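Local coordinates for protein insecticidal Delta-Endotoxin Cry8Ea1 (Bacillus Thuringiensis, PDB 3EB7) that kills larvae of the scarab beetle Holotrichia parallela as an insecticidal toxin, probably by inserting into gut-cell membranes and forming pores like other three-domain Cry toxins, at residues C182-Y186 against V215-M219; A236-R240 against P452-A456; V467-L471 against L539-F544; P475-N479 against S576-I580. All coordinates share one frame; numbering follows the deposited sequence.

Contact 1 (C182-Y186 against V215-M219)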
loop_
_atom_site.group_PDB
_atom_site.type_symbol
_atom_site.label_atom_id
_atom_site.label_comp_id
_atom_site.label_asym_id
_atom_site.label_seq_id
_atom_site.Cartn_x
_atom_site.Cartn_y
_atom_site.Cartn_z
ATOM N N CYS A 182 2.501 -14.821 1.345
ATOM C CA CYS A 182 2.314 -13.490 1.943
ATOM C C CYS A 182 0.876 -13.178 2.379
ATOM O O CYS A 182 0.627 -12.833 3.538
ATOM C CB CYS A 182 2.745 -12.410 0.949
ATOM S SG CYS A 182 4.542 -12.307 0.711
ATOM N N VAL A 183 -0.058 -13.266 1.441
ATOM C CA VAL A 183 -1.457 -12.951 1.731
ATOM C C VAL A 183 -1.975 -13.888 2.826
ATOM O O VAL A 183 -2.511 -13.430 3.831
ATOM C CB VAL A 183 -2.325 -12.985 0.428
ATOM C CG1 VAL A 183 -3.840 -12.839 0.752
ATOM C CG2 VAL A 183 -1.824 -11.894 -0.559
ATOM N N GLN A 184 -1.744 -15.183 2.654
ATOM C CA GLN A 184 -2.189 -16.185 3.625
ATOM C C GLN A 184 -1.726 -15.949 5.065
ATOM O O GLN A 184 -2.553 -15.885 5.981
ATOM C CB GLN A 184 -1.813 -17.623 3.173
ATOM C CG GLN A 184 -2.115 -18.657 4.270
ATOM C CD GLN A 184 -1.507 -20.044 4.017
ATOM O OE1 GLN A 184 -1.171 -20.414 2.888
ATOM N NE2 GLN A 184 -1.367 -20.815 5.099
ATOM N N TRP A 185 -0.407 -15.830 5.260
ATOM C CA TRP A 185 0.179 -15.586 6.579
ATOM C C TRP A 185 -0.058 -14.191 7.090
ATOM O O TRP A 185 -0.160 -14.010 8.293
ATOM C CB TRP A 185 1.648 -15.982 6.603
ATOM C CG TRP A 185 1.731 -17.490 6.442
ATOM C CD1 TRP A 185 2.055 -18.165 5.303
ATOM C CD2 TRP A 185 1.400 -18.488 7.418
ATOM N NE1 TRP A 185 1.998 -19.525 5.515
ATOM C CE2 TRP A 185 1.587 -19.758 6.799
ATOM C CE3 TRP A 185 0.969 -18.444 8.755
ATOM C CZ2 TRP A 185 1.376 -20.988 7.480
ATOM C CZ3 TRP A 185 0.742 -19.698 9.447
ATOM C CH2 TRP A 185 0.956 -20.934 8.796
ATOM N N TYR A 186 -0.239 -13.219 6.188
ATOM C CA TYR A 186 -0.758 -11.912 6.613
ATOM C C TYR A 186 -2.148 -12.062 7.254
ATOM O O TYR A 186 -2.375 -11.524 8.327
ATOM C CB TYR A 186 -0.810 -10.895 5.456
ATOM C CG TYR A 186 -1.547 -9.624 5.847
ATOM C CD1 TYR A 186 -0.853 -8.509 6.377
ATOM C CD2 TYR A 186 -2.941 -9.528 5.682
ATOM C CE1 TYR A 186 -1.557 -7.319 6.759
ATOM C CE2 TYR A 186 -3.639 -8.381 6.046
ATOM C CZ TYR A 186 -2.954 -7.276 6.591
ATOM O OH TYR A 186 -3.689 -6.132 6.908
ATOM N N VAL A 215 4.817 -6.004 3.872
ATOM C CA VAL A 215 4.612 -7.295 3.267
ATOM C C VAL A 215 3.728 -7.100 2.057
ATOM O O VAL A 215 4.179 -7.290 0.955
ATOM C CB VAL A 215 4.012 -8.370 4.255
ATOM C CG1 VAL A 215 3.665 -9.692 3.469
ATOM C CG2 VAL A 215 4.983 -8.709 5.340
ATOM N N LEU A 216 2.481 -6.705 2.278
ATOM C CA LEU A 216 1.519 -6.512 1.200
ATOM C C LEU A 216 1.944 -5.553 0.103
ATOM O O LEU A 216 1.790 -5.877 -1.072
ATOM C CB LEU A 216 0.134 -6.121 1.749
ATOM C CG LEU A 216 -0.527 -7.140 2.687
ATOM C CD1 LEU A 216 -1.892 -6.631 2.924
ATOM C CD2 LEU A 216 -0.539 -8.632 2.116
ATOM N N ASP A 217 2.458 -4.381 0.474
ATOM C CA ASP A 217 2.832 -3.342 -0.524
ATOM C C ASP A 217 3.922 -3.820 -1.482
ATOM O O ASP A 217 3.829 -3.573 -2.688
ATOM C CB ASP A 217 3.250 -2.000 0.142
ATOM C CG ASP A 217 2.031 -1.206 0.731
ATOM O OD1 ASP A 217 0.849 -1.654 0.481
ATOM O OD2 ASP A 217 2.247 -0.156 1.435
ATOM N N ILE A 218 4.955 -4.509 -0.986
ATOM C CA ILE A 218 5.987 -4.987 -1.930
ATOM C C ILE A 218 5.488 -6.178 -2.790
ATOM O O ILE A 218 5.800 -6.293 -3.960
ATOM C CB ILE A 218 7.382 -5.309 -1.262
ATOM C CG1 ILE A 218 8.471 -5.395 -2.335
ATOM C CG2 ILE A 218 7.336 -6.602 -0.443
ATOM C CD1 ILE A 218 8.598 -4.140 -3.183
ATOM N N MET A 219 4.701 -7.046 -2.181
ATOM C CA MET A 219 4.126 -8.187 -2.865
ATOM C C MET A 219 3.236 -7.718 -4.029
ATOM O O MET A 219 3.244 -8.313 -5.097
ATOM C CB MET A 219 3.384 -9.056 -1.827
ATOM C CG MET A 219 2.620 -10.246 -2.393
ATOM S SD MET A 219 0.893 -9.814 -2.762
ATOM C CE MET A 219 0.370 -8.928 -1.321
#
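With CG anti to the backbone N (chi1 171°), the side chain of Tyr-186 leaves its helix toward residues 215-219, and the extended second torsion of Leu-216 (chi2 -173°) carries CD1 out over the phenol ring. The methyl sits almost exactly above the ring centre, 3.8 Å from CD1 of Leu-216 to the centroid of Tyr-186, and the two side chains cross at about a right angle: a CH-pi contact made on the face. The other branch, CD2 of Leu-216, lies against CB and CG of Tyr-186, so the leucine fork spans the root and the middle of the aromatic group. One turn back, Cys-182 meets the partner helix mainly through CB, which is 3.8 Å from CG1 of Val-215 and 4.0 Å from CG of Met-219; its SG runs alongside the same two side chains. Met-219 then folds back at its second and third torsions, which turns the methyl CE across Val-183, 3.8 Å from CG2 of that residue. No hydrogen bond links the two segments, and every touching residue is buried, so apolar packing alone joins them. Around this seam, Leu-133 of helix 133-153 touches Val-215, while the ring of His-469 meets that of Tyr-186 edge-to-face. The two short helical segments run nearly antiparallel, at 167°, with axes 10.4 Å apart. Helices 161-191 and 198-220 are thus neighbours packed side by side in the alpha-helical bundle that forms the N-terminal domain of three-domain Cry toxins.

Contact 2 (A236-R240 against P452-A456)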
loop_
_atom_site.group_PDB
_atom_site.type_symbol
_atom_site.label_atom_id
_atom_site.label_comp_id
_atom_site.label_asym_id
_atom_site.label_seq_id
_atom_site.Cartn_x
_atom_site.Cartn_y
_atom_site.Cartn_z
ATOM N N ALA A 236 2.491 2.088 -11.427
ATOM C CA ALA A 236 1.609 1.413 -10.449
ATOM C C ALA A 236 1.094 2.341 -9.314
ATOM O O ALA A 236 1.770 3.259 -8.908
ATOM C CB ALA A 236 2.282 0.144 -9.849
ATOM N N GLN A 237 -0.107 2.059 -8.812
ATOM C CA GLN A 237 -0.719 2.839 -7.737
ATOM C C GLN A 237 -1.172 1.912 -6.627
ATOM O O GLN A 237 -1.854 0.922 -6.886
ATOM C CB GLN A 237 -1.966 3.573 -8.265
ATOM C CG GLN A 237 -1.751 4.266 -9.584
ATOM C CD GLN A 237 -2.784 5.312 -9.865
ATOM O OE1 GLN A 237 -2.909 6.288 -9.126
ATOM N NE2 GLN A 237 -3.542 5.119 -10.925
ATOM N N LEU A 238 -0.857 2.263 -5.383
ATOM C CA LEU A 238 -1.397 1.539 -4.210
ATOM C C LEU A 238 -2.516 2.366 -3.640
ATOM O O LEU A 238 -2.261 3.446 -3.124
ATOM C CB LEU A 238 -0.311 1.317 -3.146
ATOM C CG LEU A 238 0.962 0.600 -3.591
ATOM C CD1 LEU A 238 1.968 0.504 -2.446
ATOM C CD2 LEU A 238 0.627 -0.781 -4.077
ATOM N N THR A 239 -3.752 1.848 -3.706
ATOM C CA THR A 239 -4.932 2.635 -3.346
ATOM C C THR A 239 -5.498 2.358 -1.980
ATOM O O THR A 239 -6.357 3.099 -1.518
ATOM C CB THR A 239 -6.087 2.530 -4.383
ATOM O OG1 THR A 239 -6.547 1.168 -4.471
ATOM C CG2 THR A 239 -5.674 3.136 -5.777
ATOM N N ARG A 240 -5.030 1.289 -1.335
ATOM C CA ARG A 240 -5.452 0.975 0.046
ATOM C C ARG A 240 -5.201 2.132 1.006
ATOM O O ARG A 240 -4.207 2.867 0.877
ATOM C CB ARG A 240 -4.739 -0.282 0.560
ATOM C CG ARG A 240 -3.344 -0.050 1.198
ATOM C CD ARG A 240 -2.228 0.312 0.219
ATOM N NE ARG A 240 -0.940 0.606 0.882
ATOM C CZ ARG A 240 -0.636 1.762 1.485
ATOM N NH1 ARG A 240 -1.533 2.761 1.538
ATOM N NH2 ARG A 240 0.571 1.930 2.047
ATOM N N PRO A 452 -6.550 1.545 -11.109
ATOM C CA PRO A 452 -7.490 0.782 -10.304
ATOM C C PRO A 452 -8.880 1.362 -10.490
ATOM O O PRO A 452 -9.035 2.576 -10.411
ATOM C CB PRO A 452 -6.994 1.056 -8.884
ATOM C CG PRO A 452 -5.538 1.313 -9.054
ATOM C CD PRO A 452 -5.477 2.139 -10.279
ATOM N N VAL A 453 -9.893 0.533 -10.722
ATOM C CA VAL A 453 -11.235 1.078 -11.007
ATOM C C VAL A 453 -11.910 1.743 -9.790
ATOM O O VAL A 453 -12.893 2.491 -9.932
ATOM C CB VAL A 453 -12.174 0.036 -11.674
ATOM C CG1 VAL A 453 -11.651 -0.342 -13.066
ATOM C CG2 VAL A 453 -12.341 -1.222 -10.747
ATOM N N VAL A 454 -11.347 1.496 -8.610
ATOM C CA VAL A 454 -11.793 2.126 -7.368
ATOM C C VAL A 454 -11.512 3.655 -7.400
ATOM O O VAL A 454 -12.058 4.410 -6.599
ATOM C CB VAL A 454 -11.240 1.362 -6.117
ATOM C CG1 VAL A 454 -9.718 1.590 -5.894
ATOM C CG2 VAL A 454 -12.063 1.664 -4.870
ATOM N N LYS A 455 -10.742 4.106 -8.380
ATOM C CA LYS A 455 -10.493 5.531 -8.601
ATOM C C LYS A 455 -11.527 6.199 -9.515
ATOM O O LYS A 455 -11.223 7.197 -10.179
ATOM C CB LYS A 455 -9.075 5.758 -9.172
ATOM C CG LYS A 455 -7.943 5.087 -8.374
ATOM C CD LYS A 455 -6.627 5.665 -8.910
ATOM C CE LYS A 455 -6.210 6.934 -8.130
ATOM N NZ LYS A 455 -5.315 7.839 -8.898
ATOM N N ALA A 456 -12.726 5.622 -9.594
ATOM C CA ALA A 456 -13.848 6.240 -10.329
ATOM C C ALA A 456 -14.450 7.404 -9.578
ATOM O O ALA A 456 -14.356 7.496 -8.337
ATOM C CB ALA A 456 -14.906 5.229 -10.619
#
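The backbones keep their distance here, with the CA atoms of Gln-237 and Pro-452 7.5 Å apart; 236-240 is irregular chain, whereas 452-456 leaves a strand and makes a short 3-10 turn at 453-454. Side chains bridge the gap. Gln-237 reaches over with its amide: OE1 accepts a hydrogen bond of 2.9 Å from NZ of Lys-455, the donor standing 19° off the carbonyl plane, and NE2 lies 3.6 Å from CD of Pro-452. A bend at the third torsion of Lys-455 (chi3 90°) turns the end of its chain toward the glutamine, and the chain passes across the amide at an angle, CD near NE2 and CE near OE1, before NZ reaches OE1. Thr-239 fills the other half of the contact. Its methyl CG2 rests 3.8 Å from CG of Pro-452 and 4.0 Å from CG of Lys-455, while OG1, held between the backbone N and the carbonyl carbon, points at Val-454, 3.5 Å from CG1. Both ends of the glutamine amide have further partners: NE2 donates to the carbonyl of Gln-450, and OE1 also receives the backbone N-H of Asp-438. The lysine has a salt bridge to Asp-438 and a hydrogen bond to Asn-441. Lys-455 is buried and Gln-237 only partly exposed, so the polar cluster lies mostly inside the protein. The Asp-438 carboxylate probably offsets the buried lysine charge, and with each end of the glutamine amide engaged its rotation should be well defined where these two distant parts of the chain meet.

Contact 3 (V467-L471 against L539-F544)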
loop_
_atom_site.group_PDB
_atom_site.type_symbol
_atom_site.label_atom_id
_atom_site.label_comp_id
_atom_site.label_asym_id
_atom_site.label_seq_id
_atom_site.Cartn_x
_atom_site.Cartn_y
_atom_site.Cartn_z
ATOM N N VAL A 467 -10.288 -9.094 -0.957
ATOM C CA VAL A 467 -9.651 -9.548 -2.182
ATOM C C VAL A 467 -8.492 -8.611 -2.578
ATOM O O VAL A 467 -7.517 -9.037 -3.204
ATOM C CB VAL A 467 -10.700 -9.732 -3.337
ATOM C CG1 VAL A 467 -10.014 -9.913 -4.723
ATOM C CG2 VAL A 467 -11.625 -10.933 -3.031
ATOM N N GLY A 468 -8.593 -7.354 -2.160
ATOM C CA GLY A 468 -7.583 -6.353 -2.425
ATOM C C GLY A 468 -6.273 -6.558 -1.693
ATOM O O GLY A 468 -5.311 -5.873 -1.989
ATOM N N HIS A 469 -6.200 -7.518 -0.768
ATOM C CA HIS A 469 -4.897 -7.922 -0.220
ATOM C C HIS A 469 -3.936 -8.346 -1.291
ATOM O O HIS A 469 -2.741 -8.193 -1.122
ATOM C CB HIS A 469 -4.984 -9.039 0.804
ATOM C CG HIS A 469 -5.590 -8.632 2.107
ATOM N ND1 HIS A 469 -6.047 -9.552 3.020
ATOM C CD2 HIS A 469 -5.807 -7.413 2.652
ATOM C CE1 HIS A 469 -6.520 -8.916 4.078
ATOM N NE2 HIS A 469 -6.393 -7.618 3.873
ATOM N N TYR A 470 -4.458 -8.863 -2.390
ATOM C CA TYR A 470 -3.654 -9.165 -3.577
ATOM C C TYR A 470 -3.397 -7.972 -4.515
ATOM O O TYR A 470 -2.473 -8.032 -5.333
ATOM C CB TYR A 470 -4.326 -10.273 -4.396
ATOM C CG TYR A 470 -4.119 -11.672 -3.846
ATOM C CD1 TYR A 470 -5.095 -12.279 -3.050
ATOM C CD2 TYR A 470 -2.925 -12.370 -4.103
ATOM C CE1 TYR A 470 -4.916 -13.568 -2.527
ATOM C CE2 TYR A 470 -2.722 -13.650 -3.575
ATOM C CZ TYR A 470 -3.716 -14.239 -2.793
ATOM O OH TYR A 470 -3.515 -15.508 -2.298
ATOM N N LEU A 471 -4.200 -6.899 -4.413
ATOM C CA LEU A 471 -4.270 -5.878 -5.502
ATOM C C LEU A 471 -3.681 -4.514 -5.099
ATOM O O LEU A 471 -3.442 -3.661 -5.935
ATOM C CB LEU A 471 -5.732 -5.719 -5.988
ATOM C CG LEU A 471 -6.532 -7.034 -6.137
ATOM C CD1 LEU A 471 -8.021 -6.795 -6.420
ATOM C CD2 LEU A 471 -5.947 -7.960 -7.222
ATOM N N LEU A 539 -9.793 -17.264 -2.949
ATOM C CA LEU A 539 -9.166 -16.832 -4.214
ATOM C C LEU A 539 -7.659 -16.748 -4.048
ATOM O O LEU A 539 -7.182 -16.350 -3.016
ATOM C CB LEU A 539 -9.735 -15.506 -4.737
ATOM C CG LEU A 539 -11.248 -15.493 -4.928
ATOM C CD1 LEU A 539 -11.778 -14.149 -5.504
ATOM C CD2 LEU A 539 -11.726 -16.701 -5.778
ATOM N N LYS A 540 -6.925 -17.141 -5.069
ATOM C CA LYS A 540 -5.468 -17.124 -5.045
ATOM C C LYS A 540 -4.904 -16.290 -6.173
ATOM O O LYS A 540 -5.651 -15.845 -7.045
ATOM C CB LYS A 540 -4.944 -18.547 -5.103
ATOM C CG LYS A 540 -4.561 -19.072 -3.714
ATOM C CD LYS A 540 -5.691 -19.700 -2.999
ATOM C CE LYS A 540 -5.198 -20.436 -1.747
ATOM N NZ LYS A 540 -4.967 -19.587 -0.554
ATOM N N TYR A 541 -3.593 -16.074 -6.168
ATOM C CA TYR A 541 -2.937 -15.324 -7.237
ATOM C C TYR A 541 -3.368 -15.765 -8.654
ATOM O O TYR A 541 -3.742 -14.927 -9.457
ATOM C CB TYR A 541 -1.406 -15.373 -7.120
ATOM C CG TYR A 541 -0.786 -14.507 -8.177
ATOM C CD1 TYR A 541 -0.684 -13.119 -7.995
ATOM C CD2 TYR A 541 -0.399 -15.049 -9.415
ATOM C CE1 TYR A 541 -0.166 -12.286 -9.011
ATOM C CE2 TYR A 541 0.116 -14.238 -10.442
ATOM C CZ TYR A 541 0.233 -12.856 -10.220
ATOM O OH TYR A 541 0.768 -12.054 -11.201
ATOM N N GLU A 542 -3.314 -17.076 -8.932
ATOM C CA GLU A 542 -3.675 -17.662 -10.249
ATOM C C GLU A 542 -5.117 -17.379 -10.765
ATOM O O GLU A 542 -5.375 -17.479 -11.967
ATOM C CB GLU A 542 -3.447 -19.169 -10.233
ATOM C CG GLU A 542 -4.348 -19.882 -9.227
ATOM C CD GLU A 542 -4.306 -21.416 -9.360
ATOM O OE1 GLU A 542 -5.397 -22.047 -9.220
ATOM O OE2 GLU A 542 -3.190 -21.979 -9.624
ATOM N N ASN A 543 -6.030 -17.042 -9.852
ATOM C CA ASN A 543 -7.381 -16.648 -10.198
ATOM C C ASN A 543 -7.485 -15.229 -10.767
ATOM O O ASN A 543 -8.566 -14.800 -11.148
ATOM C CB ASN A 543 -8.308 -16.778 -8.976
ATOM C CG ASN A 543 -8.340 -18.207 -8.401
ATOM O OD1 ASN A 543 -8.564 -19.184 -9.127
ATOM N ND2 ASN A 543 -8.142 -18.317 -7.098
ATOM N N PHE A 544 -6.378 -14.500 -10.857
ATOM C CA PHE A 544 -6.411 -13.196 -11.557
ATOM C C PHE A 544 -5.928 -13.287 -12.975
ATOM O O PHE A 544 -4.902 -13.911 -13.226
ATOM C CB PHE A 544 -5.632 -12.162 -10.759
ATOM C CG PHE A 544 -6.259 -11.901 -9.441
ATOM C CD1 PHE A 544 -5.827 -12.584 -8.318
ATOM C CD2 PHE A 544 -7.347 -11.024 -9.346
ATOM C CE1 PHE A 544 -6.448 -12.369 -7.103
ATOM C CE2 PHE A 544 -7.971 -10.805 -8.146
ATOM C CZ PHE A 544 -7.533 -11.466 -7.018
HETATM O O HOH W 1 -3.569 -17.046 0.371
#
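The Phe-544 ring has Leu-471 over one face, with Val-467 and, also in the ring plane, O of Tyr-541 at its edge. CD2 of Leu-471 stands 4.0 Å from the ring centroid of Phe-544, shifted toward the rim in a CH-pi contact, while CG1 of Val-467 approaches in the ring plane, 3.7 Å from CZ of Phe-544. The Tyr-470 ring has the backbone carbonyl carbon of Lys-540 over one face. It meets Phe-544 obliquely, the planes at 44° and the centroids 5.9 Å apart, with CB of Tyr-470 close to CE1 of Phe-544. Chi1 of -79° puts the phenol beside its backbone N and lays it along residues 539-541: CE1 of Tyr-470 is 3.6 Å from O of Leu-539, and CE2 is 3.7 Å from N of Tyr-541. CG2 of Val-467 meets CD1 of Leu-539 at 4.1 Å. No direct hydrogen bond crosses between the segments; a water does so, donating to OH of Tyr-470 at 3.1 Å and accepting from NZ of Lys-540. Asp-180, on helix 161-191 of the N-terminal domain, hydrogen-bonds through OD1 to both the Tyr-470 hydroxyl and the Tyr-541 backbone N. The chemistry is split: an apolar interior built round Phe-544, and a polar margin where the tyrosine hydroxyl is gripped by carboxylate and water, which probably helps to hold both loops against the helical domain.

Contact 4 (P475-N479 against S576-I580)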
loop_
_atom_site.group_PDB
_atom_site.type_symbol
_atom_site.label_atom_id
_atom_site.label_comp_id
_atom_site.label_asym_id
_atom_site.label_seq_id
_atom_site.Cartn_x
_atom_site.Cartn_y
_atom_site.Cartn_z
ATOM N N PRO A 475 -11.012 -4.089 -5.154
ATOM C CA PRO A 475 -11.602 -4.257 -6.491
ATOM C C PRO A 475 -13.066 -3.746 -6.467
ATOM O O PRO A 475 -13.614 -3.526 -5.380
ATOM C CB PRO A 475 -11.629 -5.773 -6.651
ATOM C CG PRO A 475 -11.869 -6.289 -5.196
ATOM C CD PRO A 475 -11.011 -5.341 -4.356
ATOM N N ILE A 476 -13.701 -3.604 -7.638
ATOM C CA ILE A 476 -15.159 -3.429 -7.701
ATOM C C ILE A 476 -15.759 -4.795 -8.085
ATOM O O ILE A 476 -15.240 -5.450 -8.965
ATOM C CB ILE A 476 -15.611 -2.252 -8.674
ATOM C CG1 ILE A 476 -15.008 -0.888 -8.272
ATOM C CG2 ILE A 476 -17.135 -2.104 -8.756
ATOM C CD1 ILE A 476 -15.166 -0.557 -6.852
ATOM N N SER A 477 -16.832 -5.210 -7.412
ATOM C CA SER A 477 -17.462 -6.543 -7.596
ATOM C C SER A 477 -18.821 -6.474 -8.297
ATOM O O SER A 477 -19.572 -5.539 -8.074
ATOM C CB SER A 477 -17.680 -7.232 -6.235
ATOM O OG SER A 477 -16.480 -7.209 -5.468
ATOM N N PHE A 478 -19.147 -7.473 -9.118
ATOM C CA PHE A 478 -20.502 -7.600 -9.679
ATOM C C PHE A 478 -21.039 -8.999 -9.446
ATOM O O PHE A 478 -20.369 -9.969 -9.756
ATOM C CB PHE A 478 -20.524 -7.256 -11.162
ATOM C CG PHE A 478 -19.934 -5.913 -11.468
ATOM C CD1 PHE A 478 -18.563 -5.770 -11.698
ATOM C CD2 PHE A 478 -20.735 -4.779 -11.498
ATOM C CE1 PHE A 478 -18.004 -4.508 -11.931
ATOM C CE2 PHE A 478 -20.178 -3.509 -11.756
ATOM C CZ PHE A 478 -18.820 -3.374 -11.967
ATOM N N ASN A 479 -22.220 -9.082 -8.835
ATOM C CA ASN A 479 -22.975 -10.327 -8.740
ATOM C C ASN A 479 -23.978 -10.434 -9.892
ATOM O O ASN A 479 -24.607 -11.460 -10.074
ATOM C CB ASN A 479 -23.713 -10.433 -7.400
ATOM C CG ASN A 479 -22.777 -10.678 -6.231
ATOM O OD1 ASN A 479 -22.821 -9.953 -5.230
ATOM N ND2 ASN A 479 -21.942 -11.706 -6.337
ATOM N N SER A 576 -22.039 -16.363 -8.319
ATOM C CA SER A 576 -21.695 -15.743 -9.589
ATOM C C SER A 576 -21.159 -14.322 -9.346
ATOM O O SER A 576 -21.835 -13.504 -8.736
ATOM C CB SER A 576 -22.916 -15.760 -10.493
ATOM O OG SER A 576 -23.328 -17.115 -10.659
ATOM N N VAL A 577 -19.934 -14.059 -9.777
ATOM C CA VAL A 577 -19.252 -12.822 -9.396
ATOM C C VAL A 577 -18.135 -12.505 -10.397
ATOM O O VAL A 577 -17.414 -13.395 -10.853
ATOM C CB VAL A 577 -18.726 -12.905 -7.898
ATOM C CG1 VAL A 577 -17.474 -13.830 -7.764
ATOM C CG2 VAL A 577 -18.477 -11.494 -7.254
ATOM N N VAL A 578 -18.055 -11.239 -10.788
ATOM C CA VAL A 578 -16.909 -10.662 -11.481
ATOM C C VAL A 578 -16.274 -9.569 -10.583
ATOM O O VAL A 578 -16.951 -8.590 -10.216
ATOM C CB VAL A 578 -17.356 -10.028 -12.819
ATOM C CG1 VAL A 578 -16.174 -9.472 -13.630
ATOM C CG2 VAL A 578 -18.150 -11.023 -13.652
ATOM N N TYR A 579 -14.999 -9.740 -10.229
ATOM C CA TYR A 579 -14.206 -8.669 -9.603
ATOM C C TYR A 579 -13.382 -7.963 -10.649
ATOM O O TYR A 579 -12.681 -8.620 -11.425
ATOM C CB TYR A 579 -13.220 -9.225 -8.597
ATOM C CG TYR A 579 -13.827 -10.011 -7.500
ATOM C CD1 TYR A 579 -13.957 -11.369 -7.629
ATOM C CD2 TYR A 579 -14.299 -9.394 -6.330
ATOM C CE1 TYR A 579 -14.502 -12.122 -6.655
ATOM C CE2 TYR A 579 -14.889 -10.159 -5.322
ATOM C CZ TYR A 579 -14.967 -11.535 -5.496
ATOM O OH TYR A 579 -15.497 -12.397 -4.532
ATOM N N ILE A 580 -13.457 -6.642 -10.689
ATOM C CA ILE A 580 -12.588 -5.850 -11.577
ATOM C C ILE A 580 -11.533 -5.070 -10.770
ATOM O O ILE A 580 -11.863 -4.311 -9.874
ATOM C CB ILE A 580 -13.396 -4.930 -12.510
ATOM C CG1 ILE A 580 -14.367 -5.780 -13.345
ATOM C CG2 ILE A 580 -12.437 -4.120 -13.419
ATOM C CD1 ILE A 580 -15.157 -4.940 -14.326
#
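The firm part of this contact is its backbone, four hydrogen bonds between antiparallel strands, and the looser part lies at the Asn-479 end, where the chain reaches solvent. Ile-476 and Ile-580 form one hydrogen-bonded pair, with the Ile-580 N to Ile-476 O bond at 2.8 Å; Phe-478 and Val-578 form the next, its bonds being 2.7 Å from Phe-478 N to Val-578 O and 2.8 Å from Val-578 N to Phe-478 O. The side chains of these four residues share one face of the sheet. There the Phe-478 ring crosses Ile-580, with CE1 of Phe-478 3.7 Å from CD1 of Ile-580, and the Val-578 carbonyl oxygen lies at the ring's edge. The other face carries the non-hydrogen-bonded pair Ser-477 and Tyr-579. OG of Ser-477, beside its backbone N at chi1 -50°, comes within 3.2 Å of CD2 of Tyr-579, and Pro-475 lies alongside the same tyrosine, its CG 4.1 Å from CD2 of Tyr-579. Beyond the strand pairing, exposed Asn-479 still finds a partner: ND2 donates to O of Ser-576 at 3.0 Å, the acceptor lying in the amide plane, while CG2 of Val-577 flanks the same nitrogen. Phe-478 and Ile-580 pack onto Val-566 of strand 559-567, and Tyr-579 bonds through its backbone to Cys-506 of strand 498-507. Strand 578-588 pairs with 476-478 and 498-507, and also with 448-452, in one sheet of the C-terminal beta-sandwich, facing strand 559-567 of the other.

The four contacts lead from the helical domain (contact 1) across its junction with the C-terminal part (contacts 2 and 3) into that part (contact 4). Contacts 1 and 3 have centres 11 Å apart and touch: CG1 of Val-183 is 3.5 Å from CE1 of Tyr-470. A salt bridge, OD2 of Asp-217 to NH2 of Arg-240 at 2.7 Å, joins contact 1 to contact 2. Contacts 2 and 3, centres 15 Å apart, do not touch, their nearest atoms being about 5 Å apart. Contact 4 lies farther from the helical domain, its nearest atoms about 12 Å from contact 1. It meets contact 3 where Leu-539 packs on Tyr-579, and contact 2 where Val-453 packs on Ile-476.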